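Local atomic coordinates of UDP-glucose:anthocyanidin 3-O-glucosyltransferase (PDB entry 4REL), a protein that belongs to the glycosyltransferases of the GT-B fold, built from two Rossmann-like domains, and carries a bound 3,5,7-trihydroxy-2-(4-hydroxyphenyl)-4h-chromen-4-one in this model. Residues L144-D149 against V202-K207; W298-K301 against I307-K310. All blocks are in the same frame, centred on the assembly; numbering follows the deposited sequence.

Overall arrangement
The two contacts sit on opposite sides of the chain's centre, their own centres about 41 Å apart and their nearest atoms about 22 Å apart. Contact 1 comes first along the chain and belongs to the domain around the seven-stranded parallel sheet, where the turn leading into helix 148-157 meets the loop before strand 208-211. Contact 2 follows in the domain around the six-stranded parallel sheet, where strand 296-299 and its outgoing loop fold against each other ahead of helix 312-315. They share no strand, helix or residue, so each is local to one half of the two-domain GT-B fold; only contact 1 includes a residue of the ligand pocket, Tyr145.

Contact 1 (L144-D149 against V202-K207); sequences LYFNID and VLPQAK
Phe146 reaches across from the turn before helix 148-157 to Leu203 and Pro204, and its ring alone carries the 144-149 side of this apolar contact. From CB, the first torsion (chi1 -67°) sets CG beside the backbone N and anti to the carbonyl carbon, which sends the ring out toward the other segment although the CB itself does not point there. Only at the far end does the ring arrive: CE1 lies 3.7 Å from Pro204 CG and 4.1 Å from Pro204 CD. CZ, at the tip, is shared between the two neighbours, 4.1 Å from Pro204 CD and 4.3 Å from Leu203 CB.

The proline meets the ring at its edge, with CG in the ring plane, whereas Leu203 CB comes in obliquely. Proline and phenylalanine approach from opposite directions, and no hydrogen bond crosses between the segments. Each segment has a backbone bond of its own: Asn147 N to Leu144 O at 3.0 Å, and in the 3-10 turn Ala206 N to Leu203 O at 3.1 Å. Pro204 O is held by Gln231 NE2. Helix 220-229 adds Tyr225, Met226 and Lys229 around the Phe146 ring, while Leu203 packs on Ala133 of strand 131-135.

Next to Phe146, Tyr145 turns its end away from 202-207 and touches the bound 3,5,7-trihydroxy-2-(4-hydroxyphenyl)-4h-chromen-4-one. The contact thus joins a pocket-bearing turn to the loop that feeds strand 208-211, a helix-to-strand connection beside the parallel sheet of this Rossmann-like alpha/beta domain.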
loop_
_atom_site.group_PDB
_atom_site.type_symbol
_atom_site.label_atom_id
_atom_site.label_comp_id
_atom_site.label_asym_id
_atom_site.label_seq_id
_atom_site.Cartn_x
_atom_site.Cartn_y
_atom_site.Cartn_z
ATOM N N LEU A 144 -12.536 6.100 7.750
ATOM C CA LEU A 144 -13.597 5.100 7.797
ATOM C C LEU A 144 -13.758 4.480 9.181
ATOM O O LEU A 144 -14.877 4.266 9.649
ATOM C CB LEU A 144 -13.321 3.989 6.783
ATOM C CG LEU A 144 -13.087 4.424 5.341
ATOM C CD1 LEU A 144 -12.705 3.217 4.493
ATOM C CD2 LEU A 144 -14.337 5.085 4.799
ATOM N N TYR A 145 -12.632 4.205 9.836
ATOM C CA TYR A 145 -12.641 3.437 11.077
ATOM C C TYR A 145 -13.172 4.211 12.280
ATOM O O TYR A 145 -13.458 3.629 13.324
ATOM C CB TYR A 145 -11.250 2.822 11.309
ATOM C CG TYR A 145 -10.923 1.911 10.151
ATOM C CD1 TYR A 145 -11.549 0.681 10.034
ATOM C CD2 TYR A 145 -10.073 2.319 9.131
ATOM C CE1 TYR A 145 -11.309 -0.147 8.956
ATOM C CE2 TYR A 145 -9.817 1.491 8.045
ATOM C CZ TYR A 145 -10.438 0.259 7.970
ATOM O OH TYR A 145 -10.207 -0.576 6.901
ATOM N N PHE A 146 -13.344 5.518 12.111
ATOM C CA PHE A 146 -13.969 6.347 13.134
ATOM C C PHE A 146 -15.447 6.597 12.878
ATOM O O PHE A 146 -16.098 7.344 13.620
ATOM C CB PHE A 146 -13.221 7.670 13.248
ATOM C CG PHE A 146 -11.832 7.514 13.782
ATOM C CD1 PHE A 146 -11.582 7.681 15.135
ATOM C CD2 PHE A 146 -10.782 7.177 12.940
ATOM C CE1 PHE A 146 -10.303 7.528 15.644
ATOM C CE2 PHE A 146 -9.501 7.014 13.444
ATOM C CZ PHE A 146 -9.264 7.195 14.794
ATOM N N ASN A 147 -15.986 5.942 11.852
ATOM C CA ASN A 147 -17.361 6.194 11.428
ATOM C C ASN A 147 -18.065 4.922 10.966
ATOM O O ASN A 147 -18.900 4.966 10.074
ATOM C CB ASN A 147 -17.391 7.243 10.306
ATOM C CG ASN A 147 -16.900 8.603 10.765
ATOM O OD1 ASN A 147 -17.661 9.397 11.330
ATOM N ND2 ASN A 147 -15.626 8.883 10.525
ATOM N N ILE A 148 -17.734 3.793 11.590
ATOM C CA ILE A 148 -18.264 2.504 11.143
ATOM C C ILE A 148 -19.795 2.444 11.199
ATOM O O ILE A 148 -20.437 1.988 10.245
ATOM C CB ILE A 148 -17.649 1.333 11.940
ATOM C CG1 ILE A 148 -16.135 1.307 11.741
ATOM C CG2 ILE A 148 -18.280 -0.001 11.524
ATOM C CD1 ILE A 148 -15.398 0.461 12.746
ATOM N N ASP A 149 -20.388 2.918 12.293
ATOM C CA ASP A 149 -21.848 2.850 12.418
ATOM C C ASP A 149 -22.561 3.692 11.357
ATOM O O ASP A 149 -23.548 3.247 10.769
ATOM C CB ASP A 149 -22.294 3.230 13.832
ATOM C CG ASP A 149 -21.803 2.245 14.879
ATOM O OD1 ASP A 149 -21.376 1.135 14.498
ATOM O OD2 ASP A 149 -21.848 2.574 16.080
ATOM N N VAL A 202 -8.550 1.745 18.783
ATOM C CA VAL A 202 -7.120 1.460 18.946
ATOM C C VAL A 202 -6.224 2.668 18.633
ATOM O O VAL A 202 -5.360 3.033 19.433
ATOM C CB VAL A 202 -6.692 0.239 18.095
ATOM C CG1 VAL A 202 -5.154 0.149 17.984
ATOM C CG2 VAL A 202 -7.256 -1.049 18.687
ATOM N N LEU A 203 -6.436 3.296 17.481
ATOM C CA LEU A 203 -5.526 4.344 17.005
ATOM C C LEU A 203 -5.348 5.591 17.909
ATOM O O LEU A 203 -4.241 6.136 17.983
ATOM C CB LEU A 203 -5.865 4.760 15.569
ATOM C CG LEU A 203 -5.607 3.684 14.513
ATOM C CD1 LEU A 203 -6.125 4.138 13.163
ATOM C CD2 LEU A 203 -4.117 3.384 14.430
ATOM N N PRO A 204 -6.417 6.050 18.592
ATOM C CA PRO A 204 -6.189 7.193 19.486
ATOM C C PRO A 204 -5.284 6.874 20.681
ATOM O O PRO A 204 -4.841 7.792 21.390
ATOM C CB PRO A 204 -7.609 7.546 19.962
ATOM C CG PRO A 204 -8.483 7.109 18.830
ATOM C CD PRO A 204 -7.860 5.807 18.396
ATOM N N GLN A 205 -5.005 5.597 20.913
ATOM C CA GLN A 205 -4.140 5.219 22.027
ATOM C C GLN A 205 -2.668 5.255 21.625
ATOM O O GLN A 205 -1.785 5.110 22.469
ATOM C CB GLN A 205 -4.528 3.833 22.557
ATOM C CG GLN A 205 -5.990 3.766 23.012
ATOM C CD GLN A 205 -6.382 2.411 23.540
ATOM O OE1 GLN A 205 -5.849 1.946 24.558
ATOM N NE2 GLN A 205 -7.324 1.763 22.860
ATOM N N ALA A 206 -2.414 5.449 20.334
ATOM C CA ALA A 206 -1.044 5.541 19.833
ATOM C C ALA A 206 -0.418 6.882 20.182
ATOM O O ALA A 206 -1.065 7.928 20.078
ATOM C CB ALA A 206 -1.005 5.327 18.332
ATOM N N LYS A 207 0.851 6.849 20.582
ATOM C CA LYS A 207 1.614 8.071 20.828
ATOM C C LYS A 207 1.683 8.916 19.556
ATOM O O LYS A 207 1.613 10.156 19.606
ATOM C CB LYS A 207 3.019 7.698 21.313
ATOM C CG LYS A 207 3.970 8.874 21.488
ATOM C CD LYS A 207 3.562 9.783 22.630
ATOM C CE LYS A 207 4.694 10.766 22.950
ATOM N NZ LYS A 207 4.410 11.592 24.163
#

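Contact 2 (W298-K301 against I307-K310); sequences WALK and ILPK
Strand 296-299 runs out within 298-301 and the chain returns as an irregular loop at 307-310, with the backbones still well apart: the nearest CA atoms, those of Leu300 and Leu308, are 10.3 Å from each other. Side chains bridge that gap. Leu308 is the common partner. Its CD2 goes to the six-membered end of the Trp298 indole, 3.6 Å from CH2 and 3.7 Å from CZ3; the two side chains run past one another in opposite senses, and the methyl comes in obliquely. The same CD2 also touches Leu300 CD2 at 3.9 Å, with Leu308 CD1 slightly closer to that atom at 3.8 Å, where the two leucines meet tip to tip.

With CG anti to the backbone N (chi1 177°), the Leu300 branch is carried alongside the indole, and its CD2 sits over one face of the Trp298 ring, 4.1 Å above the plane and offset toward the rim. Around this trio, Val285 and Leu289 of helix 279-292 touch Trp298, and Val313 of helix 312-315 touches Leu308.

All three residues are buried, and no hydrogen bond runs between the segments. What holds them together is probably dispersion plus the hydrophobic effect, which depend on close fit more than on any single bond direction.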
loop_
_atom_site.group_PDB
_atom_site.type_symbol
_atom_site.label_atom_id
_atom_site.label_comp_id
_atom_site.label_asym_id
_atom_site.label_seq_id
_atom_site.Cartn_x
_atom_site.Cartn_y
_atom_site.Cartn_z
ATOM N N TRP A 298 2.541 -5.669 -19.876
ATOM C CA TRP A 298 1.595 -6.255 -18.934
ATOM C C TRP A 298 2.359 -7.207 -18.026
ATOM O O TRP A 298 2.916 -8.210 -18.492
ATOM C CB TRP A 298 0.492 -6.992 -19.705
ATOM C CG TRP A 298 -0.636 -7.569 -18.881
ATOM C CD1 TRP A 298 -0.809 -7.480 -17.526
ATOM C CD2 TRP A 298 -1.757 -8.317 -19.381
ATOM N NE1 TRP A 298 -1.978 -8.122 -17.155
ATOM C CE2 TRP A 298 -2.567 -8.653 -18.273
ATOM C CE3 TRP A 298 -2.147 -8.745 -20.656
ATOM C CZ2 TRP A 298 -3.743 -9.389 -18.403
ATOM C CZ3 TRP A 298 -3.315 -9.481 -20.784
ATOM C CH2 TRP A 298 -4.098 -9.796 -19.665
ATOM N N ALA A 299 2.423 -6.867 -16.739
ATOM C CA ALA A 299 3.035 -7.739 -15.752
ATOM C C ALA A 299 1.935 -8.668 -15.290
ATOM O O ALA A 299 0.980 -8.234 -14.640
ATOM C CB ALA A 299 3.589 -6.933 -14.587
ATOM N N LEU A 300 2.067 -9.939 -15.664
ATOM C CA LEU A 300 1.024 -10.941 -15.488
ATOM C C LEU A 300 1.645 -12.224 -14.935
ATOM O O LEU A 300 2.637 -12.721 -15.479
ATOM C CB LEU A 300 0.357 -11.230 -16.844
ATOM C CG LEU A 300 -0.728 -12.308 -16.913
ATOM C CD1 LEU A 300 -1.979 -11.868 -16.172
ATOM C CD2 LEU A 300 -1.073 -12.646 -18.356
ATOM N N LYS A 301 1.067 -12.763 -13.861
ATOM C CA LYS A 301 1.545 -14.029 -13.306
ATOM C C LYS A 301 1.543 -15.150 -14.337
ATOM O O LYS A 301 0.605 -15.298 -15.128
ATOM C CB LYS A 301 0.721 -14.457 -12.086
ATOM C CG LYS A 301 1.066 -13.705 -10.813
ATOM C CD LYS A 301 0.322 -14.271 -9.608
ATOM C CE LYS A 301 0.504 -13.380 -8.381
ATOM N NZ LYS A 301 -0.319 -13.822 -7.214
ATOM N N ILE A 307 -4.800 -18.836 -19.817
ATOM C CA ILE A 307 -6.173 -18.386 -20.046
ATOM C C ILE A 307 -6.266 -17.190 -20.996
ATOM O O ILE A 307 -7.362 -16.797 -21.392
ATOM C CB ILE A 307 -6.920 -18.095 -18.735
ATOM C CG1 ILE A 307 -6.318 -16.885 -18.034
ATOM C CG2 ILE A 307 -6.918 -19.329 -17.825
ATOM C CD1 ILE A 307 -7.181 -16.349 -16.912
ATOM N N LEU A 308 -5.121 -16.619 -21.366
ATOM C CA LEU A 308 -5.093 -15.583 -22.399
ATOM C C LEU A 308 -5.637 -16.167 -23.691
ATOM O O LEU A 308 -5.457 -17.360 -23.942
ATOM C CB LEU A 308 -3.658 -15.111 -22.624
ATOM C CG LEU A 308 -2.995 -14.380 -21.464
ATOM C CD1 LEU A 308 -1.547 -14.047 -21.819
ATOM C CD2 LEU A 308 -3.762 -13.111 -21.129
ATOM N N PRO A 309 -6.312 -15.339 -24.513
ATOM C CA PRO A 309 -6.834 -15.779 -25.809
ATOM C C PRO A 309 -5.737 -16.458 -26.623
ATOM O O PRO A 309 -4.583 -16.020 -26.572
ATOM C CB PRO A 309 -7.251 -14.463 -26.480
ATOM C CG PRO A 309 -7.610 -13.570 -25.337
ATOM C CD PRO A 309 -6.623 -13.922 -24.248
ATOM N N LYS A 310 -6.075 -17.533 -27.331
ATOM C CA LYS A 310 -5.095 -18.205 -28.172
ATOM C C LYS A 310 -4.504 -17.227 -29.193
ATOM O O LYS A 310 -5.237 -16.517 -29.882
ATOM C CB LYS A 310 -5.724 -19.398 -28.898
ATOM C CG LYS A 310 -4.730 -20.141 -29.774
ATOM C CD LYS A 310 -5.335 -21.357 -30.456
ATOM C CE LYS A 310 -4.250 -22.145 -31.178
ATOM N NZ LYS A 310 -4.799 -23.256 -31.997
#